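Local coordinates for centrosomal protein 120 (Oreochromis niloticus, PDB 6EWH) that probably acts in centriole assembly and cilium formation, this chain being its second C2 domain, C2B, at residues E6-I11 and L100-S105; L26-F31 and R92-K97; V32-V37 and A175-R180; E56-F61 and P75-L80; F60-S65 and I112-G117. The protein carries 1 engineered substitution. All coordinates share one frame; numbering follows the deposited sequence.

Interaction 1 of 5, residues E6-I11 and L100-S105; sequences EKLEAI and LKAFLS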
# COMPACT_ATOMS: atom_id res chain seq x y z
N GLU A 6 -22.68 15.68 -2.17
CA GLU A 6 -21.78 15.44 -1.04
C GLU A 6 -20.59 14.58 -1.48
O GLU A 6 -20.65 13.90 -2.50
CB GLU A 6 -22.54 14.79 0.12
CG GLU A 6 -21.75 14.62 1.42
CD GLU A 6 -21.15 15.91 1.95
OE1 GLU A 6 -21.69 17.00 1.65
OE2 GLU A 6 -20.14 15.85 2.68
N LYS A 7 -19.52 14.64 -0.70
CA LYS A 7 -18.31 13.88 -0.99
C LYS A 7 -18.50 12.42 -0.59
O LYS A 7 -18.93 12.13 0.53
CB LYS A 7 -17.15 14.49 -0.19
CG LYS A 7 -15.79 13.85 -0.43
CD LYS A 7 -14.70 14.68 0.23
CE LYS A 7 -13.35 13.99 0.18
NZ LYS A 7 -13.36 12.71 0.94
N LEU A 8 -18.19 11.51 -1.51
CA LEU A 8 -18.18 10.09 -1.18
C LEU A 8 -17.10 9.83 -0.14
O LEU A 8 -15.93 10.15 -0.36
CB LEU A 8 -17.90 9.27 -2.44
CG LEU A 8 -19.07 9.00 -3.39
CD1 LEU A 8 -18.60 8.16 -4.58
CD2 LEU A 8 -20.22 8.32 -2.67
N GLU A 9 -17.50 9.25 0.99
CA GLU A 9 -16.58 8.94 2.08
C GLU A 9 -16.81 7.52 2.57
O GLU A 9 -17.93 7.00 2.54
CB GLU A 9 -16.75 9.91 3.25
CG GLU A 9 -16.05 11.25 3.06
CD GLU A 9 -16.14 12.14 4.28
OE1 GLU A 9 -17.10 11.99 5.07
OE2 GLU A 9 -15.24 12.99 4.46
N ALA A 10 -15.72 6.89 3.03
CA ALA A 10 -15.78 5.55 3.61
C ALA A 10 -16.05 5.69 5.10
O ALA A 10 -15.18 6.13 5.86
CB ALA A 10 -14.47 4.80 3.35
N ILE A 11 -17.24 5.29 5.53
CA ILE A 11 -17.72 5.53 6.88
C ILE A 11 -17.59 4.24 7.68
O ILE A 11 -18.28 3.25 7.40
CB ILE A 11 -19.17 6.03 6.87
CG1 ILE A 11 -19.26 7.34 6.09
CG2 ILE A 11 -19.68 6.20 8.30
CD1 ILE A 11 -20.69 7.77 5.79
N LEU A 100 -18.52 2.39 -5.24
CA LEU A 100 -17.18 2.12 -4.74
C LEU A 100 -16.13 2.41 -5.80
O LEU A 100 -15.07 2.99 -5.49
CB LEU A 100 -17.11 0.67 -4.26
CG LEU A 100 -15.77 0.23 -3.65
CD1 LEU A 100 -15.33 1.23 -2.58
CD2 LEU A 100 -15.90 -1.18 -3.05
N LYS A 101 -16.40 2.03 -7.05
CA LYS A 101 -15.47 2.32 -8.13
C LYS A 101 -15.26 3.83 -8.27
O LYS A 101 -14.13 4.30 -8.39
CB LYS A 101 -15.98 1.69 -9.42
CG LYS A 101 -15.02 1.70 -10.61
CD LYS A 101 -15.69 1.07 -11.84
CE LYS A 101 -14.73 0.88 -13.01
NZ LYS A 101 -14.21 2.17 -13.58
N ALA A 102 -16.36 4.60 -8.21
CA ALA A 102 -16.24 6.05 -8.26
C ALA A 102 -15.46 6.58 -7.06
O ALA A 102 -14.57 7.42 -7.20
CB ALA A 102 -17.64 6.67 -8.31
N PHE A 103 -15.77 6.07 -5.86
CA PHE A 103 -15.05 6.48 -4.66
C PHE A 103 -13.55 6.26 -4.82
O PHE A 103 -12.76 7.18 -4.58
CB PHE A 103 -15.59 5.71 -3.45
CG PHE A 103 -14.76 5.86 -2.20
CD1 PHE A 103 -14.89 6.99 -1.40
CD2 PHE A 103 -13.88 4.86 -1.80
CE1 PHE A 103 -14.14 7.12 -0.23
CE2 PHE A 103 -13.13 5.00 -0.64
CZ PHE A 103 -13.27 6.12 0.14
N LEU A 104 -13.15 5.05 -5.22
CA LEU A 104 -11.72 4.78 -5.34
C LEU A 104 -11.07 5.64 -6.42
O LEU A 104 -9.93 6.09 -6.26
CB LEU A 104 -11.49 3.30 -5.62
CG LEU A 104 -11.82 2.42 -4.42
CD1 LEU A 104 -11.76 0.97 -4.82
CD2 LEU A 104 -10.86 2.71 -3.27
N SER A 105 -11.78 5.87 -7.53
CA SER A 105 -11.25 6.73 -8.59
C SER A 105 -10.96 8.13 -8.08
O SER A 105 -10.12 8.82 -8.65
CB SER A 105 -12.21 6.77 -9.78
OG SER A 105 -13.30 7.65 -9.56
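Leu-8 and Ala-10 reach the helix 97-105 almost wholly through Phe-103, and most of what they share is apolar. Leu-8 comes at the start of the ring: its CB lies 3.9 Å from Phe-103 CD1, while its CD1 lies 3.7 Å from Phe-103 N and also touches Ala-102 CB. Ala-10 meets the far end of the same ring, its CB 3.7 Å from Phe-103 CZ. Alanine's methyl suits so close an approach to the ring end, and the ring also rests on Leu-67. Polar atoms join in at the rim, where the carbonyl oxygen Leu-8 O sits in the ring plane, 3.5 Å from Phe-103 CD1, and so faces the slightly positive C-H edge. With CG anti to the backbone N (chi1 170°), Phe-103 leans off the helix toward the incoming chain. Cut back to an alanine, this position would probably deprive Ala-10 CB and Leu-8 CB and O of the ring they pack on, opening a gap between chain and helix. Within the helix, Ser-105 OG donates to Ala-102 O (2.7 Å). Backbone pairing of Ile-11 with Gln-20 helps place the chain, but across these two segments the contact rests on shape, dispersion and a weak edge-on electrostatic attraction.

Interaction 2 of 5, residues L26-F31 and R92-K97; sequences LCTDMF and RIRSSK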
# COMPACT_ATOMS: atom_id res chain seq x y z
N LEU A 26 -29.00 1.71 -0.48
CA LEU A 26 -28.81 1.44 -1.90
C LEU A 26 -27.53 0.69 -2.21
O LEU A 26 -27.41 0.12 -3.29
CB LEU A 26 -28.77 2.77 -2.68
CG LEU A 26 -30.04 3.61 -2.59
CD1 LEU A 26 -29.87 4.90 -3.37
CD2 LEU A 26 -31.23 2.81 -3.10
N CYS A 27 -26.58 0.67 -1.27
CA CYS A 27 -25.23 0.17 -1.48
C CYS A 27 -24.97 -0.88 -0.40
O CYS A 27 -24.48 -0.57 0.69
CB CYS A 27 -24.25 1.34 -1.42
SG CYS A 27 -24.57 2.64 -2.66
N THR A 28 -25.31 -2.13 -0.72
CA THR A 28 -25.43 -3.19 0.28
C THR A 28 -24.55 -4.41 0.01
O THR A 28 -24.69 -5.41 0.72
CB THR A 28 -26.89 -3.65 0.35
OG1 THR A 28 -27.22 -4.33 -0.86
CG2 THR A 28 -27.81 -2.44 0.51
N ASP A 29 -23.68 -4.37 -0.98
CA ASP A 29 -22.83 -5.51 -1.29
C ASP A 29 -21.49 -5.40 -0.58
O ASP A 29 -21.01 -4.30 -0.30
CB ASP A 29 -22.59 -5.60 -2.80
CG ASP A 29 -23.88 -5.81 -3.58
OD1 ASP A 29 -24.87 -6.30 -3.00
OD2 ASP A 29 -23.90 -5.48 -4.79
N MET A 30 -20.90 -6.54 -0.26
CA MET A 30 -19.63 -6.58 0.45
C MET A 30 -18.46 -6.71 -0.52
O MET A 30 -18.50 -7.51 -1.46
CB MET A 30 -19.60 -7.75 1.43
CG MET A 30 -20.61 -7.60 2.55
SD MET A 30 -20.53 -6.02 3.44
CE MET A 30 -18.81 -5.96 3.89
N PHE A 31 -17.42 -5.92 -0.26
CA PHE A 31 -16.18 -5.91 -1.04
C PHE A 31 -14.99 -5.98 -0.10
O PHE A 31 -15.08 -5.61 1.08
CB PHE A 31 -16.07 -4.61 -1.86
CG PHE A 31 -17.18 -4.44 -2.87
CD1 PHE A 31 -18.40 -3.88 -2.49
CD2 PHE A 31 -17.01 -4.85 -4.18
CE1 PHE A 31 -19.42 -3.72 -3.43
CE2 PHE A 31 -18.03 -4.71 -5.11
CZ PHE A 31 -19.23 -4.14 -4.73
N ARG A 92 -12.88 -4.43 4.80
CA ARG A 92 -14.16 -4.78 4.22
C ARG A 92 -14.97 -3.52 3.96
O ARG A 92 -15.00 -2.60 4.79
CB ARG A 92 -14.94 -5.71 5.16
CG ARG A 92 -14.29 -7.06 5.36
CD ARG A 92 -15.07 -7.88 6.40
NE ARG A 92 -16.30 -8.43 5.82
CZ ARG A 92 -17.43 -8.59 6.49
NH1 ARG A 92 -17.52 -8.22 7.76
NH2 ARG A 92 -18.48 -9.12 5.88
N ILE A 93 -15.63 -3.48 2.81
CA ILE A 93 -16.40 -2.32 2.38
C ILE A 93 -17.79 -2.78 1.98
O ILE A 93 -17.94 -3.74 1.21
CB ILE A 93 -15.70 -1.59 1.21
CG1 ILE A 93 -14.33 -1.07 1.63
CG2 ILE A 93 -16.56 -0.42 0.73
CD1 ILE A 93 -13.46 -0.65 0.47
N ARG A 94 -18.81 -2.11 2.52
CA ARG A 94 -20.18 -2.34 2.10
C ARG A 94 -20.57 -1.18 1.19
O ARG A 94 -20.51 -0.02 1.60
CB ARG A 94 -21.10 -2.44 3.32
CG ARG A 94 -22.54 -2.87 3.03
CD ARG A 94 -23.29 -3.07 4.34
NE ARG A 94 -24.66 -3.52 4.16
CZ ARG A 94 -25.69 -2.70 3.93
NH1 ARG A 94 -25.52 -1.39 3.85
NH2 ARG A 94 -26.91 -3.21 3.78
N SER A 95 -20.90 -1.49 -0.06
CA SER A 95 -21.12 -0.43 -1.06
C SER A 95 -21.85 -1.03 -2.25
O SER A 95 -22.42 -2.12 -2.17
CB SER A 95 -19.78 0.19 -1.47
OG SER A 95 -19.95 1.39 -2.22
N SER A 96 -21.86 -0.30 -3.36
CA SER A 96 -22.23 -0.88 -4.64
C SER A 96 -21.05 -0.76 -5.58
O SER A 96 -20.16 0.08 -5.39
CB SER A 96 -23.46 -0.18 -5.25
OG SER A 96 -23.10 1.07 -5.82
N LYS A 97 -21.04 -1.61 -6.61
CA LYS A 97 -19.99 -1.59 -7.62
C LYS A 97 -19.71 -0.18 -8.10
O LYS A 97 -18.58 0.30 -8.05
CB LYS A 97 -20.42 -2.45 -8.81
CG LYS A 97 -19.76 -3.78 -8.92
CD LYS A 97 -19.78 -4.25 -10.37
CE LYS A 97 -21.14 -4.08 -11.00
NZ LYS A 97 -21.35 -5.05 -12.10
O HOH W 1 -23.05 -3.86 -6.43
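Phe-31 turns the edge of its ring toward Ile-93 O and Ser-95 O, the latter 3.6 Å from Phe-31 CE1, while its CZ end approaches the backbone of Lys-97. Two guanidinium groups instead offer a face. Thr-28 CA lies 3.7 Å above the centre of the Arg-94 plane, and Met-30 CE sits over the rim of the Arg-92 group. The bend of Met-30 at chi2 (-52°) puts SD 3.6 Å from Arg-94 CB, and chi3 then turns CE over Arg-92. The arginine ends are fixed from outside, Arg-94 by Gln-20 and Arg-92 by a salt bridge to Glu-181. Asp-29, whose OD2 pairs with Arg-180, is also linked through one water to Lys-97 N. Between the two sets of side chains the strands pair antiparallel: Ser-95 N donates to Asp-29 O (2.8 Å), and Phe-31 N to Ile-93 O (2.7 Å). Thr-28 and Asp-29 both face Ser-95, a classic beta bulge where strand 29-41 begins, at one end of the larger sheet of the C2 beta sandwich.

Interaction 3 of 5, residues V32-V37 and A175-R180; sequences VLSVTV and AVTLRR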
# COMPACT_ATOMS: atom_id res chain seq x y z
N VAL A 32 -13.85 -6.41 -0.63
CA VAL A 32 -12.59 -6.43 0.10
C VAL A 32 -11.56 -5.63 -0.71
O VAL A 32 -11.37 -5.89 -1.90
CB VAL A 32 -12.09 -7.86 0.35
CG1 VAL A 32 -10.78 -7.83 1.14
CG2 VAL A 32 -13.14 -8.65 1.11
N LEU A 33 -10.93 -4.67 -0.05
CA LEU A 33 -9.83 -3.89 -0.63
C LEU A 33 -8.56 -4.27 0.12
O LEU A 33 -8.53 -4.17 1.36
CB LEU A 33 -10.14 -2.41 -0.46
CG LEU A 33 -9.02 -1.47 -0.92
CD1 LEU A 33 -8.80 -1.57 -2.44
CD2 LEU A 33 -9.40 -0.03 -0.55
N SER A 34 -7.53 -4.70 -0.60
CA SER A 34 -6.35 -5.24 0.05
C SER A 34 -5.08 -4.65 -0.54
O SER A 34 -5.01 -4.28 -1.72
CB SER A 34 -6.26 -6.77 -0.04
OG SER A 34 -6.15 -7.19 -1.37
N VAL A 35 -4.06 -4.57 0.31
CA VAL A 35 -2.72 -4.11 -0.06
C VAL A 35 -1.74 -5.18 0.38
O VAL A 35 -1.76 -5.61 1.54
CB VAL A 35 -2.38 -2.79 0.64
CG1 VAL A 35 -0.96 -2.34 0.26
CG2 VAL A 35 -3.39 -1.71 0.27
N THR A 36 -0.88 -5.62 -0.53
CA THR A 36 0.14 -6.62 -0.22
C THR A 36 1.50 -6.04 -0.52
O THR A 36 1.75 -5.56 -1.64
CB THR A 36 -0.06 -7.90 -1.04
OG1 THR A 36 -1.36 -8.43 -0.81
CG2 THR A 36 1.01 -8.94 -0.66
N VAL A 37 2.38 -6.05 0.47
CA VAL A 37 3.79 -5.73 0.28
C VAL A 37 4.54 -7.04 0.10
O VAL A 37 4.56 -7.90 0.99
CB VAL A 37 4.35 -4.86 1.42
CG1 VAL A 37 3.62 -3.52 1.46
CG2 VAL A 37 4.28 -5.56 2.78
N ALA A 175 0.98 -5.12 -4.44
CA ALA A 175 -0.23 -5.45 -5.16
C ALA A 175 -1.41 -4.87 -4.40
O ALA A 175 -1.55 -5.10 -3.20
CB ALA A 175 -0.40 -6.97 -5.28
N VAL A 176 -2.26 -4.12 -5.09
CA VAL A 176 -3.51 -3.63 -4.54
C VAL A 176 -4.65 -4.31 -5.29
O VAL A 176 -4.63 -4.37 -6.52
CB VAL A 176 -3.63 -2.10 -4.61
CG1 VAL A 176 -2.56 -1.45 -3.74
CG2 VAL A 176 -3.53 -1.60 -6.05
N THR A 177 -5.63 -4.83 -4.55
CA THR A 177 -6.69 -5.63 -5.15
C THR A 177 -8.05 -5.20 -4.62
O THR A 177 -8.20 -4.87 -3.44
CB THR A 177 -6.46 -7.13 -4.83
OG1 THR A 177 -5.29 -7.58 -5.52
CG2 THR A 177 -7.65 -8.00 -5.26
N LEU A 178 -9.04 -5.17 -5.51
CA LEU A 178 -10.43 -4.97 -5.12
C LEU A 178 -11.24 -6.16 -5.62
O LEU A 178 -11.07 -6.58 -6.77
CB LEU A 178 -10.97 -3.68 -5.74
CG LEU A 178 -12.44 -3.37 -5.46
CD1 LEU A 178 -12.67 -3.07 -3.98
CD2 LEU A 178 -12.93 -2.23 -6.32
N ARG A 179 -12.10 -6.71 -4.77
CA ARG A 179 -12.95 -7.81 -5.21
C ARG A 179 -14.25 -7.79 -4.42
O ARG A 179 -14.29 -7.30 -3.29
CB ARG A 179 -12.25 -9.16 -5.04
CG ARG A 179 -11.91 -9.49 -3.60
CD ARG A 179 -11.09 -10.77 -3.50
NE ARG A 179 -10.76 -11.07 -2.11
CZ ARG A 179 -11.59 -11.64 -1.25
NH1 ARG A 179 -12.82 -11.98 -1.62
NH2 ARG A 179 -11.19 -11.87 -0.00
N ARG A 180 -15.29 -8.35 -5.02
CA ARG A 180 -16.47 -8.70 -4.23
C ARG A 180 -16.06 -9.74 -3.21
O ARG A 180 -15.22 -10.60 -3.46
CB ARG A 180 -17.56 -9.27 -5.13
CG ARG A 180 -18.29 -8.22 -5.96
CD ARG A 180 -19.49 -8.87 -6.65
NE ARG A 180 -20.29 -7.96 -7.47
CZ ARG A 180 -21.21 -7.12 -6.99
NH1 ARG A 180 -21.43 -7.05 -5.69
NH2 ARG A 180 -21.90 -6.35 -7.83
O HOH W 2 -3.44 -7.11 -2.08
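Regular antiparallel pairing joins Val-32 to Thr-36 with Ala-175 to Arg-179, linking strands 29-41 and 171-180 inside the larger sheet of the C2 sandwich. Six backbone hydrogen bonds hold the register, among them Val-32 N to Arg-179 O at 2.8 Å and Thr-177 N to Ser-34 O at 2.9 Å. Leu-33, Val-35, Val-176 and Leu-178 fill one face, which is covered by Tyr-64 and Leu-66 of strand 60-66 and by Leu-100 and Leu-104 of helix 97-105. There Leu-33 CB comes 4.4 Å from Leu-178 CD1; the beta-branched valines suit the extended backbone, and the leucines suit the core. The other face is more polar. Arg-179 starts with CG between its own N and carbonyl carbon (chi1 62°) and then runs straight to NE, which brings a face of its guanidinium over Val-32 CG2, 3.9 Å above the plane; its NH1 is bonded to Val-183 O. A water lies 2.8 Å from Thr-36 OG1 and donates to Ala-175 O at 3.0 Å. The strand pair is thus apolar toward the core, while its other face is mixed, with hydroxyls that find partners in water and in a neighbouring strand, as Thr-177 OG1 does in Thr-144 OG1.

Interaction 4 of 5, residues E56-F61 and P75-L80; sequences EGSEFF and PFHNLL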
# COMPACT_ATOMS: atom_id res chain seq x y z
N GLU A 56 21.39 -2.91 16.05
CA GLU A 56 20.19 -3.73 16.16
C GLU A 56 18.93 -2.89 16.33
O GLU A 56 17.83 -3.38 16.05
CB GLU A 56 20.33 -4.75 17.29
CG GLU A 56 21.61 -5.58 17.23
CD GLU A 56 21.68 -6.54 16.04
OE1 GLU A 56 21.55 -6.10 14.88
OE2 GLU A 56 21.87 -7.75 16.28
N GLY A 57 19.07 -1.63 16.76
CA GLY A 57 17.96 -0.70 16.74
C GLY A 57 17.44 -0.51 15.34
O GLY A 57 16.33 0.01 15.14
N SER A 58 18.24 -0.92 14.35
CA SER A 58 17.78 -1.02 12.98
C SER A 58 16.72 -2.11 12.88
O SER A 58 17.03 -3.30 12.69
CB SER A 58 18.94 -1.29 12.02
OG SER A 58 19.44 -2.61 12.19
N GLU A 59 15.47 -1.71 13.06
CA GLU A 59 14.31 -2.56 12.86
C GLU A 59 13.37 -1.79 11.95
O GLU A 59 12.97 -0.67 12.27
CB GLU A 59 13.65 -2.84 14.21
CG GLU A 59 12.34 -3.56 14.15
CD GLU A 59 11.96 -4.18 15.48
OE1 GLU A 59 12.65 -5.14 15.90
OE2 GLU A 59 10.99 -3.72 16.12
N PHE A 60 13.05 -2.37 10.79
CA PHE A 60 12.39 -1.64 9.72
C PHE A 60 11.02 -2.26 9.46
O PHE A 60 10.81 -3.46 9.69
CB PHE A 60 13.24 -1.66 8.44
CG PHE A 60 14.66 -1.19 8.66
CD1 PHE A 60 14.98 0.16 8.54
CD2 PHE A 60 15.66 -2.09 8.98
CE1 PHE A 60 16.29 0.59 8.75
CE2 PHE A 60 16.97 -1.66 9.19
CZ PHE A 60 17.27 -0.31 9.07
N PHE A 61 10.08 -1.44 9.01
CA PHE A 61 8.74 -1.93 8.73
C PHE A 61 8.09 -0.95 7.76
O PHE A 61 8.58 0.16 7.54
CB PHE A 61 7.90 -2.05 10.01
CG PHE A 61 7.71 -0.74 10.74
CD1 PHE A 61 8.67 -0.30 11.64
CD2 PHE A 61 6.59 0.04 10.51
CE1 PHE A 61 8.51 0.91 12.31
CE2 PHE A 61 6.42 1.25 11.17
CZ PHE A 61 7.39 1.68 12.07
N PRO A 75 8.06 -6.21 11.50
CA PRO A 75 9.41 -5.63 11.46
C PRO A 75 10.45 -6.62 10.92
O PRO A 75 10.33 -7.83 11.09
CB PRO A 75 9.68 -5.29 12.93
CG PRO A 75 8.32 -5.09 13.52
CD PRO A 75 7.43 -6.08 12.83
N PHE A 76 11.45 -6.07 10.24
CA PHE A 76 12.57 -6.86 9.73
C PHE A 76 13.88 -6.11 9.93
O PHE A 76 13.91 -4.88 10.04
CB PHE A 76 12.37 -7.27 8.25
CG PHE A 76 12.29 -6.11 7.29
CD1 PHE A 76 11.13 -5.39 7.14
CD2 PHE A 76 13.39 -5.78 6.50
CE1 PHE A 76 11.06 -4.33 6.24
CE2 PHE A 76 13.32 -4.73 5.60
CZ PHE A 76 12.16 -4.01 5.47
N HIS A 77 14.98 -6.87 9.98
CA HIS A 77 16.28 -6.29 10.28
C HIS A 77 17.19 -6.18 9.06
O HIS A 77 17.98 -5.24 8.97
CB HIS A 77 16.99 -7.12 11.36
CG HIS A 77 18.43 -6.75 11.58
ND1 HIS A 77 18.82 -5.48 11.96
CD2 HIS A 77 19.56 -7.48 11.48
CE1 HIS A 77 20.13 -5.45 12.08
NE2 HIS A 77 20.61 -6.64 11.80
N ASN A 78 17.06 -7.09 8.10
CA ASN A 78 18.01 -7.20 6.99
C ASN A 78 17.60 -6.23 5.88
O ASN A 78 16.90 -6.58 4.93
CB ASN A 78 18.05 -8.64 6.48
CG ASN A 78 19.28 -8.92 5.65
OD1 ASN A 78 19.84 -8.01 5.04
ND2 ASN A 78 19.70 -10.18 5.61
N LEU A 79 18.05 -4.99 6.01
CA LEU A 79 17.72 -3.98 5.01
C LEU A 79 18.45 -4.22 3.70
O LEU A 79 17.89 -4.01 2.61
CB LEU A 79 18.01 -2.59 5.55
CG LEU A 79 17.33 -1.47 4.77
CD1 LEU A 79 15.83 -1.51 5.04
CD2 LEU A 79 17.91 -0.14 5.17
N LEU A 80 19.72 -4.63 3.77
CA LEU A 80 20.50 -4.88 2.57
C LEU A 80 20.00 -6.10 1.79
O LEU A 80 20.08 -6.13 0.56
CB LEU A 80 21.98 -5.04 2.93
CG LEU A 80 22.99 -5.30 1.81
CD1 LEU A 80 22.91 -4.20 0.77
CD2 LEU A 80 24.41 -5.40 2.37
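Phe-60 meets Leu-79 with its ring and Phe-76 with its CB. Leu-79 CD1 stands over a face of the Phe-60 ring, 3.9 Å from the centroid, a CH-pi contact with the two side chains crossing at about a right angle. Phe-60 CB in turn sits over a face of the Phe-76 ring, 4.1 Å from that centroid. A leucine in place of Phe-60 would probably leave Leu-79 without the aromatic face it packs on. The backbones of Phe-60 and Phe-76 form a single antiparallel hydrogen-bonded bridge, Phe-76 N donating to Phe-60 O at 2.7 Å; the loop, following strand 69-72, stays beside the start of strand 60-66 in the smaller sheet of the C2 sandwich. His-77 ND1 donates to Ser-58 O (2.9 Å) almost straight, at 172°, with the oxygen in the imidazole plane. A chi1 of 171° turns the imidazole toward that carbonyl. Glu-59 CG lies alongside Pro-75 CB at 3.4 Å. Farther out, Ser-58 OG is bonded to Ala-55 O, and the Phe-76 ring meets Phe-84.

Interaction 5 of 5, residues F60-S65 and I112-G117; sequences FFFYYS and IHLCCG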
# COMPACT_ATOMS: atom_id res chain seq x y z
N PHE A 60 13.05 -2.37 10.79
CA PHE A 60 12.39 -1.64 9.72
C PHE A 60 11.02 -2.26 9.46
O PHE A 60 10.81 -3.46 9.69
CB PHE A 60 13.24 -1.66 8.44
CG PHE A 60 14.66 -1.19 8.66
CD1 PHE A 60 14.98 0.16 8.54
CD2 PHE A 60 15.66 -2.09 8.98
CE1 PHE A 60 16.29 0.59 8.75
CE2 PHE A 60 16.97 -1.66 9.19
CZ PHE A 60 17.27 -0.31 9.07
N PHE A 61 10.08 -1.44 9.01
CA PHE A 61 8.74 -1.93 8.73
C PHE A 61 8.09 -0.95 7.76
O PHE A 61 8.58 0.16 7.54
CB PHE A 61 7.90 -2.05 10.01
CG PHE A 61 7.71 -0.74 10.74
CD1 PHE A 61 8.67 -0.30 11.64
CD2 PHE A 61 6.59 0.04 10.51
CE1 PHE A 61 8.51 0.91 12.31
CE2 PHE A 61 6.42 1.25 11.17
CZ PHE A 61 7.39 1.68 12.07
N PHE A 62 6.99 -1.38 7.17
CA PHE A 62 6.22 -0.51 6.28
C PHE A 62 4.98 0.02 6.99
O PHE A 62 4.35 -0.68 7.79
CB PHE A 62 5.84 -1.23 4.99
CG PHE A 62 7.03 -1.71 4.22
CD1 PHE A 62 7.78 -0.83 3.46
CD2 PHE A 62 7.44 -3.03 4.32
CE1 PHE A 62 8.91 -1.26 2.78
CE2 PHE A 62 8.57 -3.48 3.64
CZ PHE A 62 9.31 -2.59 2.87
N TYR A 63 4.64 1.27 6.68
CA TYR A 63 3.45 1.92 7.21
C TYR A 63 2.64 2.49 6.07
O TYR A 63 3.19 3.08 5.13
CB TYR A 63 3.80 3.07 8.18
CG TYR A 63 2.63 4.00 8.37
CD1 TYR A 63 1.60 3.66 9.24
CD2 TYR A 63 2.51 5.17 7.62
CE1 TYR A 63 0.50 4.47 9.40
CE2 TYR A 63 1.39 5.99 7.77
CZ TYR A 63 0.40 5.64 8.67
OH TYR A 63 -0.70 6.44 8.84
N TYR A 64 1.32 2.36 6.16
CA TYR A 64 0.43 3.12 5.29
C TYR A 64 -0.92 3.26 5.94
O TYR A 64 -1.28 2.50 6.84
CB TYR A 64 0.30 2.50 3.90
CG TYR A 64 -0.09 1.04 3.88
CD1 TYR A 64 0.89 0.06 3.93
CD2 TYR A 64 -1.42 0.65 3.78
CE1 TYR A 64 0.54 -1.30 3.90
CE2 TYR A 64 -1.77 -0.67 3.73
CZ TYR A 64 -0.80 -1.64 3.80
OH TYR A 64 -1.14 -2.98 3.77
N SER A 65 -1.67 4.26 5.47
CA SER A 65 -3.04 4.49 5.89
C SER A 65 -3.96 3.99 4.79
O SER A 65 -3.89 4.47 3.65
CB SER A 65 -3.25 5.99 6.12
OG SER A 65 -4.56 6.24 6.55
N ILE A 112 2.97 4.53 0.88
CA ILE A 112 3.57 3.47 1.69
C ILE A 112 4.97 3.92 2.09
O ILE A 112 5.78 4.25 1.22
CB ILE A 112 3.60 2.13 0.94
CG1 ILE A 112 2.17 1.71 0.58
CG2 ILE A 112 4.32 1.08 1.79
CD1 ILE A 112 2.12 0.48 -0.31
N HIS A 113 5.24 3.92 3.39
CA HIS A 113 6.50 4.41 3.93
C HIS A 113 7.34 3.25 4.42
O HIS A 113 6.83 2.34 5.08
CB HIS A 113 6.23 5.33 5.13
CG HIS A 113 5.65 6.65 4.76
ND1 HIS A 113 6.38 7.82 4.78
CD2 HIS A 113 4.40 6.99 4.35
CE1 HIS A 113 5.61 8.82 4.41
NE2 HIS A 113 4.41 8.35 4.13
N LEU A 114 8.63 3.29 4.12
CA LEU A 114 9.60 2.47 4.83
C LEU A 114 10.03 3.24 6.06
O LEU A 114 10.47 4.39 5.96
CB LEU A 114 10.81 2.17 3.95
CG LEU A 114 11.98 1.51 4.69
CD1 LEU A 114 11.61 0.11 5.16
CD2 LEU A 114 13.27 1.49 3.84
N CYS A 115 9.90 2.62 7.23
CA CYS A 115 10.13 3.31 8.49
C CYS A 115 11.18 2.59 9.32
O CYS A 115 11.39 1.38 9.20
CB CYS A 115 8.86 3.36 9.32
SG CYS A 115 7.58 4.31 8.52
N CYS A 116 11.85 3.37 10.17
CA CYS A 116 12.67 2.84 11.25
C CYS A 116 12.35 3.66 12.49
O CYS A 116 12.56 4.87 12.49
CB CYS A 116 14.16 2.96 10.91
SG CYS A 116 15.24 2.25 12.19
N GLY A 117 11.81 3.01 13.52
CA GLY A 117 11.35 3.75 14.68
C GLY A 117 10.28 4.73 14.27
O GLY A 117 9.28 4.38 13.63
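Phe-61 has CG between its backbone N and carbonyl carbon (chi1 61°), which folds the ring back over Cys-115, whose CB lies 3.5 Å above one face. Gly-117 O meets the edge of the same ring. On the opposite side of the sheet, Cys-116 holds SG anti to its N (chi1 -178°) and sends the sulfur obliquely to Phe-60, 4.5 Å from the ring centroid. The two adjacent cysteines thus serve different faces, each small and polarisable enough to lie close to an aromatic ring. Leu-114 shares the Phe-60 side, its CD1 3.9 Å from Phe-62 CE1, and Ile-112 CG1 runs alongside Tyr-64, 3.9 Å from its CB. Leu-172 of strand 171-180 covers Phe-62 and Ile-112, so this face belongs to the core. On the Phe-61 side, Tyr-63 and His-113 point the same way, and their polar ends find partners on neighbouring strands: Tyr-63 OH with Asp-70, His-113 ND1 with Ser-120. Four backbone hydrogen bonds fix the register, including His-113 N to Tyr-63 O at 2.8 Å and a nearly straight 174°. Strands 60-66 and 110-116 form the central pair of the four-stranded antiparallel sheet, which packs against the larger sheet in the C2 beta sandwich.

Interactions 1 and 2 lie at one end of the sandwich, and interaction 3 carries the sheet toward the middle; Leu-100 touches both neighbours, its CD2 lying 3.5 Å from Phe-31 CG and 3.9 Å from Leu-178 CD1. Interactions 2 and 3 use successive parts of strand 29-41, and the salt bridge from Asp-29 OD2 to Arg-180 NH1 (3.1 Å) joins them. Interactions 4 and 5 share Phe-60 and Phe-61 toward the other end, with centres about 11 Å apart. Between the two groups, interaction 3 touches interaction 5 across the core, Val-35 CB lying 3.4 Å from Tyr-64 OH. Interactions 2 and 4 are the farthest apart of the five, centres about 38 Å.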